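Local coordinates for protein putative transcriptional regulator (Streptomyces coelicolor A3, PDB 2PQQ) that probably binds cAMP through this N-terminal domain and regulates transcription as a DNA-binding factor of the cAMP receptor protein family, at residues Arg9-Phe13 against Ala128-Arg132; Leu39-Gly43 against Leu59-Ser63; Arg48-Glu54 against Glu100-Leu106. One frame throughout, in Å; residues are numbered along the deposited sequence.

Contact 1: Arg9-Phe13 against Ala128-Arg132; sequences RNPLF and AVARR
P11 and L12 pack against A128, V129 and R132 in a van der Waals contact, partly apolar and partly proline against a guanidinium face, where the loop before helix 18-27 meets the long helix 120-139 near the end of the chain. It shows how a short irregular segment can be seated on a helix by side-chain fit, a little over one turn of helix receiving two successive loop residues. CB of P11 stands over one face of the R132 guanidinium, displaced toward its rim, at 3.5 Å from R132 NE. R132 bends at its third torsion (chi3 -73°), which lays the flat group against P11, and R132 NH1 comes to 4.1 Å from L12 CB. NE is buried here without a polar partner, whereas NH1 makes a salt bridge with E82.

One turn earlier in the helix, the A128 methyl packs against the loop backbone, its CB 3.4 Å from L12 O. The isobutyl end of L12 runs beside V129, both side chains pointing the same way, with L12 CD1 4.0 Å from V129 CG2. In the CRP family this helix pairs two subunits, and here V129 meets V129 of the second subunit, while R131 is salt-bridged to D87 of that subunit.

The loop holds its own shape through an Asx turn at N10. N10 OD1 accepts L12 N and F13 N, each at 2.9 Å, both from the same face of the amide plane; the second bond is the straighter, at 162° against 139°. F86 packs on both L12 and V129.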
loop_
_atom_site.group_PDB
_atom_site.type_symbol
_atom_site.label_atom_id
_atom_site.label_comp_id
_atom_site.label_asym_id
_atom_site.label_seq_id
_atom_site.Cartn_x
_atom_site.Cartn_y
_atom_site.Cartn_z
ATOM N N ARG A 9 -23.355 5.571 -4.268
ATOM C CA ARG A 9 -22.385 5.019 -5.226
ATOM C C ARG A 9 -20.938 5.301 -4.809
ATOM O O ARG A 9 -20.148 5.910 -5.542
ATOM C CB ARG A 9 -22.698 5.481 -6.653
ATOM C CG ARG A 9 -24.047 4.973 -7.168
ATOM C CD ARG A 9 -24.089 3.427 -7.196
ATOM N NE ARG A 9 -25.293 2.884 -7.832
ATOM C CZ ARG A 9 -25.412 1.629 -8.275
ATOM N NH1 ARG A 9 -24.399 0.772 -8.160
ATOM N NH2 ARG A 9 -26.544 1.223 -8.846
ATOM N N ASN A 10 -20.597 4.828 -3.617
ATOM C CA ASN A 10 -19.310 5.106 -3.001
ATOM C C ASN A 10 -19.113 4.176 -1.795
ATOM O O ASN A 10 -20.093 3.715 -1.206
ATOM C CB ASN A 10 -19.248 6.573 -2.581
ATOM C CG ASN A 10 -20.192 6.896 -1.421
ATOM O OD1 ASN A 10 -19.853 6.662 -0.262
ATOM N ND2 ASN A 10 -21.359 7.483 -1.726
ATOM N N PRO A 11 -17.853 3.894 -1.428
ATOM C CA PRO A 11 -17.492 2.960 -0.358
ATOM C C PRO A 11 -17.862 3.408 1.069
ATOM O O PRO A 11 -17.704 2.630 2.016
ATOM C CB PRO A 11 -15.960 2.879 -0.475
ATOM C CG PRO A 11 -15.660 3.354 -1.878
ATOM C CD PRO A 11 -16.654 4.448 -2.073
ATOM N N LEU A 12 -18.329 4.633 1.240
ATOM C CA LEU A 12 -18.660 5.090 2.588
ATOM C C LEU A 12 -20.122 4.862 2.916
ATOM O O LEU A 12 -20.440 4.326 3.991
ATOM C CB LEU A 12 -18.324 6.574 2.796
ATOM C CG LEU A 12 -18.605 7.113 4.206
ATOM C CD1 LEU A 12 -17.954 6.248 5.320
ATOM C CD2 LEU A 12 -18.168 8.613 4.347
ATOM N N PHE A 13 -21.004 5.282 1.997
ATOM C CA PHE A 13 -22.455 5.296 2.258
ATOM C C PHE A 13 -23.201 4.180 1.531
ATOM O O PHE A 13 -24.435 4.163 1.520
ATOM C CB PHE A 13 -23.062 6.637 1.856
ATOM C CG PHE A 13 -22.503 7.813 2.595
ATOM C CD1 PHE A 13 -22.428 7.821 3.993
ATOM C CD2 PHE A 13 -22.086 8.941 1.893
ATOM C CE1 PHE A 13 -21.939 8.944 4.671
ATOM C CE2 PHE A 13 -21.613 10.054 2.558
ATOM C CZ PHE A 13 -21.521 10.066 3.946
ATOM N N ALA A 128 -18.000 0.675 7.602
ATOM C CA ALA A 128 -17.553 1.028 6.255
ATOM C C ALA A 128 -16.079 1.404 6.227
ATOM O O ALA A 128 -15.320 0.883 5.421
ATOM C CB ALA A 128 -18.400 2.172 5.710
ATOM N N VAL A 129 -15.673 2.304 7.124
ATOM C CA VAL A 129 -14.275 2.729 7.210
ATOM C C VAL A 129 -13.351 1.563 7.609
ATOM O O VAL A 129 -12.276 1.384 7.013
ATOM C CB VAL A 129 -14.117 3.973 8.146
ATOM C CG1 VAL A 129 -12.660 4.346 8.300
ATOM C CG2 VAL A 129 -14.876 5.155 7.574
ATOM N N ALA A 130 -13.775 0.755 8.586
ATOM C CA ALA A 130 -12.983 -0.413 9.022
ATOM C C ALA A 130 -12.765 -1.401 7.888
ATOM O O ALA A 130 -11.690 -2.012 7.784
ATOM C CB ALA A 130 -13.646 -1.128 10.188
ATOM N N ARG A 131 -13.797 -1.569 7.061
ATOM C CA ARG A 131 -13.760 -2.508 5.933
ATOM C C ARG A 131 -12.634 -2.155 4.964
ATOM O O ARG A 131 -11.796 -2.994 4.617
ATOM C CB ARG A 131 -15.113 -2.524 5.230
ATOM C CG ARG A 131 -15.252 -3.534 4.104
ATOM C CD ARG A 131 -16.601 -4.237 4.182
ATOM N NE ARG A 131 -16.455 -5.580 4.737
ATOM C CZ ARG A 131 -17.328 -6.177 5.549
ATOM N NH1 ARG A 131 -18.434 -5.550 5.949
ATOM N NH2 ARG A 131 -17.070 -7.409 5.984
ATOM N N ARG A 132 -12.600 -0.900 4.550
ATOM C CA ARG A 132 -11.573 -0.429 3.642
ATOM C C ARG A 132 -10.160 -0.481 4.208
ATOM O O ARG A 132 -9.217 -0.868 3.514
ATOM C CB ARG A 132 -11.911 0.971 3.210
ATOM C CG ARG A 132 -12.596 0.979 1.882
ATOM C CD ARG A 132 -12.613 2.354 1.355
ATOM N NE ARG A 132 -13.581 3.121 2.109
ATOM C CZ ARG A 132 -13.635 4.442 2.136
ATOM N NH1 ARG A 132 -14.572 5.022 2.864
ATOM N NH2 ARG A 132 -12.757 5.169 1.444
#

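Contact 2: Leu39-Gly43 against Leu59-Ser63; sequences LFHEG and LHRTS
The beta-roll of a cyclic nucleotide-binding domain, a jelly-roll-like fold of the cupin clan, supplies the setting in which E42 and F40 reach strand 57-62. The segment 39-43 leaves the short strand 38-40 at a corner, and strand 94-97 lies between that strand and 57-62 in the four-stranded sheet, so the two segments meet through side chains and not as paired strands. The contact illustrates how a side-chain carboxylate can accept a backbone N-H near the end of a strand.

E42 carries the polar half. With CG opposite its own backbone N (chi1 -177°) and the rest of the chain extended, the carboxylate arrives at T62, where E42 OE1 accepts T62 N at 3.1 Å through its syn lone pair, with an N-H...O angle of 158°. R61 crosses this side chain at about a right angle. R61 CG lies 3.5 Å from E42 OE2, but the carboxylate and guanidinium planes are turned 70° apart and R61 NE stays 4.5 Å from E42 OE2, beyond a salt bridge. That NE donates instead to T92 O, and the hydroxyl of T62 is bonded to E68. T94 OG1 pairs with the backbone N of E42, fixing the base of the reaching side chain.

The apolar half lies deeper, where F40 also forms a cation-pi contact with R91, an arginine that probably belongs to the phosphate-binding cassette, as in related domains. I80 packs on both F40 and L59, and the ring meets the leucine obliquely, F40 CZ lying 4.1 Å from L59 CD2.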
loop_
_atom_site.group_PDB
_atom_site.type_symbol
_atom_site.label_atom_id
_atom_site.label_comp_id
_atom_site.label_asym_id
_atom_site.label_seq_id
_atom_site.Cartn_x
_atom_site.Cartn_y
_atom_site.Cartn_z
ATOM N N LEU A 39 -13.414 25.117 -5.693
ATOM C CA LEU A 39 -14.116 24.511 -4.555
ATOM C C LEU A 39 -13.364 24.731 -3.235
ATOM O O LEU A 39 -13.948 25.087 -2.187
ATOM C CB LEU A 39 -14.288 23.002 -4.793
ATOM C CG LEU A 39 -15.083 22.199 -3.769
ATOM C CD1 LEU A 39 -16.501 22.747 -3.667
ATOM C CD2 LEU A 39 -15.112 20.732 -4.164
ATOM N N PHE A 40 -12.084 24.416 -3.261
ATOM C CA PHE A 40 -11.201 24.750 -2.166
ATOM C C PHE A 40 -9.791 24.823 -2.702
ATOM O O PHE A 40 -9.517 24.343 -3.798
ATOM C CB PHE A 40 -11.316 23.751 -0.977
ATOM C CG PHE A 40 -11.223 22.282 -1.384
ATOM C CD1 PHE A 40 -12.353 21.467 -1.351
ATOM C CD2 PHE A 40 -10.011 21.728 -1.799
ATOM C CE1 PHE A 40 -12.271 20.111 -1.701
ATOM C CE2 PHE A 40 -9.921 20.393 -2.158
ATOM C CZ PHE A 40 -11.054 19.582 -2.131
ATOM N N HIS A 41 -8.903 25.454 -1.940
ATOM C CA HIS A 41 -7.507 25.578 -2.334
ATOM C C HIS A 41 -6.667 24.595 -1.563
ATOM O O HIS A 41 -6.907 24.389 -0.382
ATOM C CB HIS A 41 -6.991 26.985 -2.028
ATOM C CG HIS A 41 -7.487 28.029 -2.979
ATOM N ND1 HIS A 41 -8.606 28.794 -2.728
ATOM C CD2 HIS A 41 -7.030 28.415 -4.193
ATOM C CE1 HIS A 41 -8.801 29.628 -3.732
ATOM N NE2 HIS A 41 -7.865 29.412 -4.641
ATOM N N GLU A 42 -5.651 24.024 -2.199
ATOM C CA GLU A 42 -4.688 23.202 -1.462
ATOM C C GLU A 42 -4.118 23.982 -0.268
ATOM O O GLU A 42 -3.760 25.167 -0.395
ATOM C CB GLU A 42 -3.574 22.737 -2.398
ATOM C CG GLU A 42 -2.549 21.819 -1.768
ATOM C CD GLU A 42 -1.378 21.539 -2.681
ATOM O OE1 GLU A 42 -1.406 21.924 -3.887
ATOM O OE2 GLU A 42 -0.412 20.940 -2.183
ATOM N N GLY A 43 -4.066 23.328 0.891
ATOM C CA GLY A 43 -3.653 23.987 2.131
ATOM C C GLY A 43 -4.772 24.557 3.004
ATOM O O GLY A 43 -4.566 24.763 4.206
ATOM N N LEU A 59 -9.225 17.957 -9.674
ATOM C CA LEU A 59 -8.368 18.103 -8.504
ATOM C C LEU A 59 -6.907 18.219 -8.959
ATOM O O LEU A 59 -6.486 17.480 -9.850
ATOM C CB LEU A 59 -8.562 16.932 -7.531
ATOM C CG LEU A 59 -9.900 16.816 -6.786
ATOM C CD1 LEU A 59 -9.983 15.496 -6.062
ATOM C CD2 LEU A 59 -10.058 17.952 -5.800
ATOM N N HIS A 60 -6.168 19.188 -8.401
ATOM C CA HIS A 60 -4.748 19.408 -8.770
ATOM C C HIS A 60 -3.872 19.912 -7.602
ATOM O O HIS A 60 -4.369 20.500 -6.636
ATOM C CB HIS A 60 -4.607 20.318 -10.003
ATOM C CG HIS A 60 -5.377 21.596 -9.904
ATOM N ND1 HIS A 60 -4.811 22.777 -9.470
ATOM C CD2 HIS A 60 -6.681 21.871 -10.147
ATOM C CE1 HIS A 60 -5.727 23.727 -9.469
ATOM N NE2 HIS A 60 -6.874 23.202 -9.861
ATOM N N ARG A 61 -2.560 19.698 -7.735
ATOM C CA ARG A 61 -1.586 19.931 -6.670
ATOM C C ARG A 61 -0.358 20.647 -7.255
ATOM O O ARG A 61 0.027 20.400 -8.406
ATOM C CB ARG A 61 -1.211 18.583 -6.041
ATOM C CG ARG A 61 -0.285 18.633 -4.828
ATOM C CD ARG A 61 -0.207 17.260 -4.140
ATOM N NE ARG A 61 -1.517 16.802 -3.671
ATOM C CZ ARG A 61 -1.895 15.527 -3.587
ATOM N NH1 ARG A 61 -1.069 14.554 -3.945
ATOM N NH2 ARG A 61 -3.116 15.226 -3.159
ATOM N N THR A 62 0.238 21.550 -6.477
ATOM C CA THR A 62 1.313 22.390 -6.980
ATOM C C THR A 62 2.630 21.625 -7.023
ATOM O O THR A 62 3.092 21.114 -6.002
ATOM C CB THR A 62 1.477 23.678 -6.151
ATOM O OG1 THR A 62 0.201 24.310 -5.992
ATOM C CG2 THR A 62 2.455 24.654 -6.839
ATOM N N SER A 63 3.224 21.564 -8.216
ATOM C CA SER A 63 4.482 20.852 -8.452
ATOM C C SER A 63 5.670 21.534 -7.775
ATOM O O SER A 63 5.652 22.756 -7.589
ATOM C CB SER A 63 4.747 20.743 -9.959
ATOM O OG SER A 63 3.788 19.900 -10.572
#

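Contact 3: Arg48-Glu54 against Glu100-Leu106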
loop_
_atom_site.group_PDB
_atom_site.type_symbol
_atom_site.label_atom_id
_atom_site.label_comp_id
_atom_site.label_asym_id
_atom_site.label_seq_id
_atom_site.Cartn_x
_atom_site.Cartn_y
_atom_site.Cartn_z
ATOM N N ARG A 48 -15.100 18.960 5.292
ATOM C CA ARG A 48 -16.313 18.631 4.548
ATOM C C ARG A 48 -16.021 17.574 3.520
ATOM O O ARG A 48 -14.975 17.608 2.883
ATOM C CB ARG A 48 -16.824 19.843 3.747
ATOM C CG ARG A 48 -17.505 20.913 4.508
ATOM C CD ARG A 48 -17.818 22.053 3.556
ATOM N NE ARG A 48 -19.214 22.485 3.659
ATOM C CZ ARG A 48 -19.793 23.379 2.848
ATOM N NH1 ARG A 48 -19.104 23.948 1.859
ATOM N NH2 ARG A 48 -21.070 23.696 3.019
ATOM N N LEU A 49 -16.967 16.699 3.327
ATOM C CA LEU A 49 -17.059 15.781 2.231
ATOM C C LEU A 49 -18.036 16.329 1.222
ATOM O O LEU A 49 -18.944 16.980 1.608
ATOM C CB LEU A 49 -17.599 14.498 2.806
ATOM C CG LEU A 49 -18.325 13.420 2.063
ATOM C CD1 LEU A 49 -18.323 12.204 2.892
ATOM C CD2 LEU A 49 -19.677 13.815 1.734
ATOM N N TYR A 50 -17.823 16.081 -0.060
ATOM C CA TYR A 50 -18.774 16.505 -1.091
ATOM C C TYR A 50 -19.144 15.295 -1.934
ATOM O O TYR A 50 -18.327 14.392 -2.123
ATOM C CB TYR A 50 -18.181 17.579 -2.025
ATOM C CG TYR A 50 -17.692 18.855 -1.371
ATOM C CD1 TYR A 50 -18.497 20.001 -1.326
ATOM C CD2 TYR A 50 -16.405 18.928 -0.819
ATOM C CE1 TYR A 50 -18.036 21.187 -0.688
ATOM C CE2 TYR A 50 -15.930 20.109 -0.208
ATOM C CZ TYR A 50 -16.752 21.218 -0.135
ATOM O OH TYR A 50 -16.250 22.382 0.432
ATOM N N VAL A 51 -20.332 15.275 -2.484
ATOM C CA VAL A 51 -20.700 14.344 -3.527
ATOM C C VAL A 51 -21.060 15.216 -4.692
ATOM O O VAL A 51 -21.851 16.087 -4.553
ATOM C CB VAL A 51 -21.902 13.490 -3.109
ATOM C CG1 VAL A 51 -22.404 12.696 -4.236
ATOM C CG2 VAL A 51 -21.555 12.593 -1.954
ATOM N N VAL A 52 -20.358 15.064 -5.798
ATOM C CA VAL A 52 -20.689 15.855 -6.981
ATOM C C VAL A 52 -22.019 15.328 -7.538
ATOM O O VAL A 52 -22.157 14.119 -7.768
ATOM C CB VAL A 52 -19.577 15.752 -8.091
ATOM C CG1 VAL A 52 -20.038 16.400 -9.389
ATOM C CG2 VAL A 52 -18.305 16.396 -7.628
ATOM N N THR A 53 -22.978 16.214 -7.797
ATOM C CA THR A 53 -24.237 15.765 -8.406
ATOM C C THR A 53 -24.386 16.147 -9.897
ATOM O O THR A 53 -25.193 15.554 -10.624
ATOM C CB THR A 53 -25.466 16.198 -7.579
ATOM O OG1 THR A 53 -25.594 17.618 -7.625
ATOM C CG2 THR A 53 -25.298 15.777 -6.106
ATOM N N GLU A 54 -23.612 17.129 -10.343
ATOM C CA GLU A 54 -23.502 17.442 -11.778
ATOM C C GLU A 54 -22.264 18.279 -12.045
ATOM O O GLU A 54 -21.805 19.027 -11.169
ATOM C CB GLU A 54 -24.753 18.148 -12.327
ATOM C CG GLU A 54 -25.132 19.461 -11.659
ATOM C CD GLU A 54 -26.459 20.024 -12.189
ATOM O OE1 GLU A 54 -27.531 19.412 -11.942
ATOM O OE2 GLU A 54 -26.433 21.088 -12.846
ATOM N N GLU A 100 -20.170 24.166 -15.047
ATOM C CA GLU A 100 -21.158 24.387 -14.008
ATOM C C GLU A 100 -21.161 23.126 -13.151
ATOM O O GLU A 100 -21.272 22.018 -13.672
ATOM C CB GLU A 100 -22.547 24.598 -14.610
ATOM C CG GLU A 100 -23.610 24.912 -13.567
ATOM C CD GLU A 100 -24.839 24.043 -13.698
ATOM O OE1 GLU A 100 -25.668 24.282 -14.613
ATOM O OE2 GLU A 100 -24.986 23.123 -12.864
ATOM N N VAL A 101 -20.997 23.291 -11.844
ATOM C CA VAL A 101 -20.992 22.153 -10.934
ATOM C C VAL A 101 -21.999 22.363 -9.799
ATOM O O VAL A 101 -22.145 23.469 -9.280
ATOM C CB VAL A 101 -19.585 21.901 -10.307
ATOM C CG1 VAL A 101 -19.586 20.644 -9.433
ATOM C CG2 VAL A 101 -18.504 21.777 -11.403
ATOM N N LYS A 102 -22.680 21.289 -9.426
ATOM C CA LYS A 102 -23.463 21.260 -8.198
ATOM C C LYS A 102 -22.966 20.095 -7.360
ATOM O O LYS A 102 -22.585 19.035 -7.902
ATOM C CB LYS A 102 -24.954 21.119 -8.497
ATOM C CG LYS A 102 -25.586 22.370 -9.088
ATOM C CD LYS A 102 -27.074 22.166 -9.392
ATOM C CE LYS A 102 -27.618 23.215 -10.358
ATOM N NZ LYS A 102 -27.542 24.615 -9.809
ATOM N N LEU A 103 -22.926 20.322 -6.046
ATOM C CA LEU A 103 -22.447 19.342 -5.080
ATOM C C LEU A 103 -23.338 19.356 -3.837
ATOM O O LEU A 103 -24.010 20.353 -3.557
ATOM C CB LEU A 103 -21.010 19.649 -4.621
ATOM C CG LEU A 103 -19.921 20.103 -5.603
ATOM C CD1 LEU A 103 -19.772 21.598 -5.524
ATOM C CD2 LEU A 103 -18.613 19.449 -5.252
ATOM N N LEU A 104 -23.316 18.253 -3.098
ATOM C CA LEU A 104 -23.918 18.212 -1.769
ATOM C C LEU A 104 -22.773 18.048 -0.781
ATOM O O LEU A 104 -21.912 17.209 -0.999
ATOM C CB LEU A 104 -24.873 17.025 -1.679
ATOM C CG LEU A 104 -26.173 17.253 -2.461
ATOM C CD1 LEU A 104 -27.018 15.970 -2.499
ATOM C CD2 LEU A 104 -26.961 18.420 -1.864
ATOM N N ALA A 105 -22.757 18.834 0.280
ATOM C CA ALA A 105 -21.639 18.815 1.228
ATOM C C ALA A 105 -22.083 18.341 2.600
ATOM O O ALA A 105 -23.160 18.717 3.069
ATOM C CB ALA A 105 -21.044 20.215 1.334
ATOM N N LEU A 106 -21.265 17.531 3.263
ATOM C CA LEU A 106 -21.527 17.196 4.676
ATOM C C LEU A 106 -20.294 17.582 5.487
ATOM O O LEU A 106 -19.198 17.144 5.164
ATOM C CB LEU A 106 -21.857 15.699 4.834
ATOM C CG LEU A 106 -22.343 15.200 6.218
ATOM C CD1 LEU A 106 -23.769 15.697 6.580
ATOM C CD2 LEU A 106 -22.246 13.674 6.358
#
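Y50, V52, L103 and A105 turn to one face of an antiparallel ladder, while L49, V51, L104 and L106 turn to the other, a worked case of two strands sharing two packing layers. On the first face, L103 lies obliquely between two neighbours, its CD2 3.8 Å from Y50 CB and 3.9 Å from V52 CG2. The methyl of A105 sits 3.7 Å from Y50 CD1 and also covers one face of the R48 guanidinium. On the other, T53 crosses L104 at about a right angle, T53 CG2 4.0 Å from L104 CD1.

Pairs of backbone hydrogen bonds join L49 with L106 and V51 with L104. The regular register then breaks at a classic beta bulge: T53 and E54 both face K102, whose carbonyl O accepts T53 N at 2.9 Å and E54 N at 3.3 Å from the same face of its plane. Beyond it, the E54 and K102 chains run side by side, CG of E54 3.6 Å from K102 CB.

Strand 29-33 borders 101-107 on its other edge, L106 and L104 pack on helix 18-27, and Y50 and L103 meet L39 of strand 38-40.

The three contacts follow the domain from helix 120-139, which meets a second subunit, to the far side of the beta-roll. Contact 3 touches both others, its centre 18 Å from that of contact 1 and 17 Å from that of contact 2. L49 CD1 meets L12 CD2 and F13 CE2 of contact 1, each at 3.9 Å, while L39 CD1 of contact 2 comes to 3.7 Å from Y50 CE1. Contacts 1 and 2 do not meet: their centres are 24 Å apart and their nearest atoms about 13 Å. E82, salt-bridged in contact 1, and R91, beside F40 in contact 2, both probably belong to the phosphate-binding cassette, as in CRP relatives. A formate, probably from crystallisation, lies near the L104 side chain.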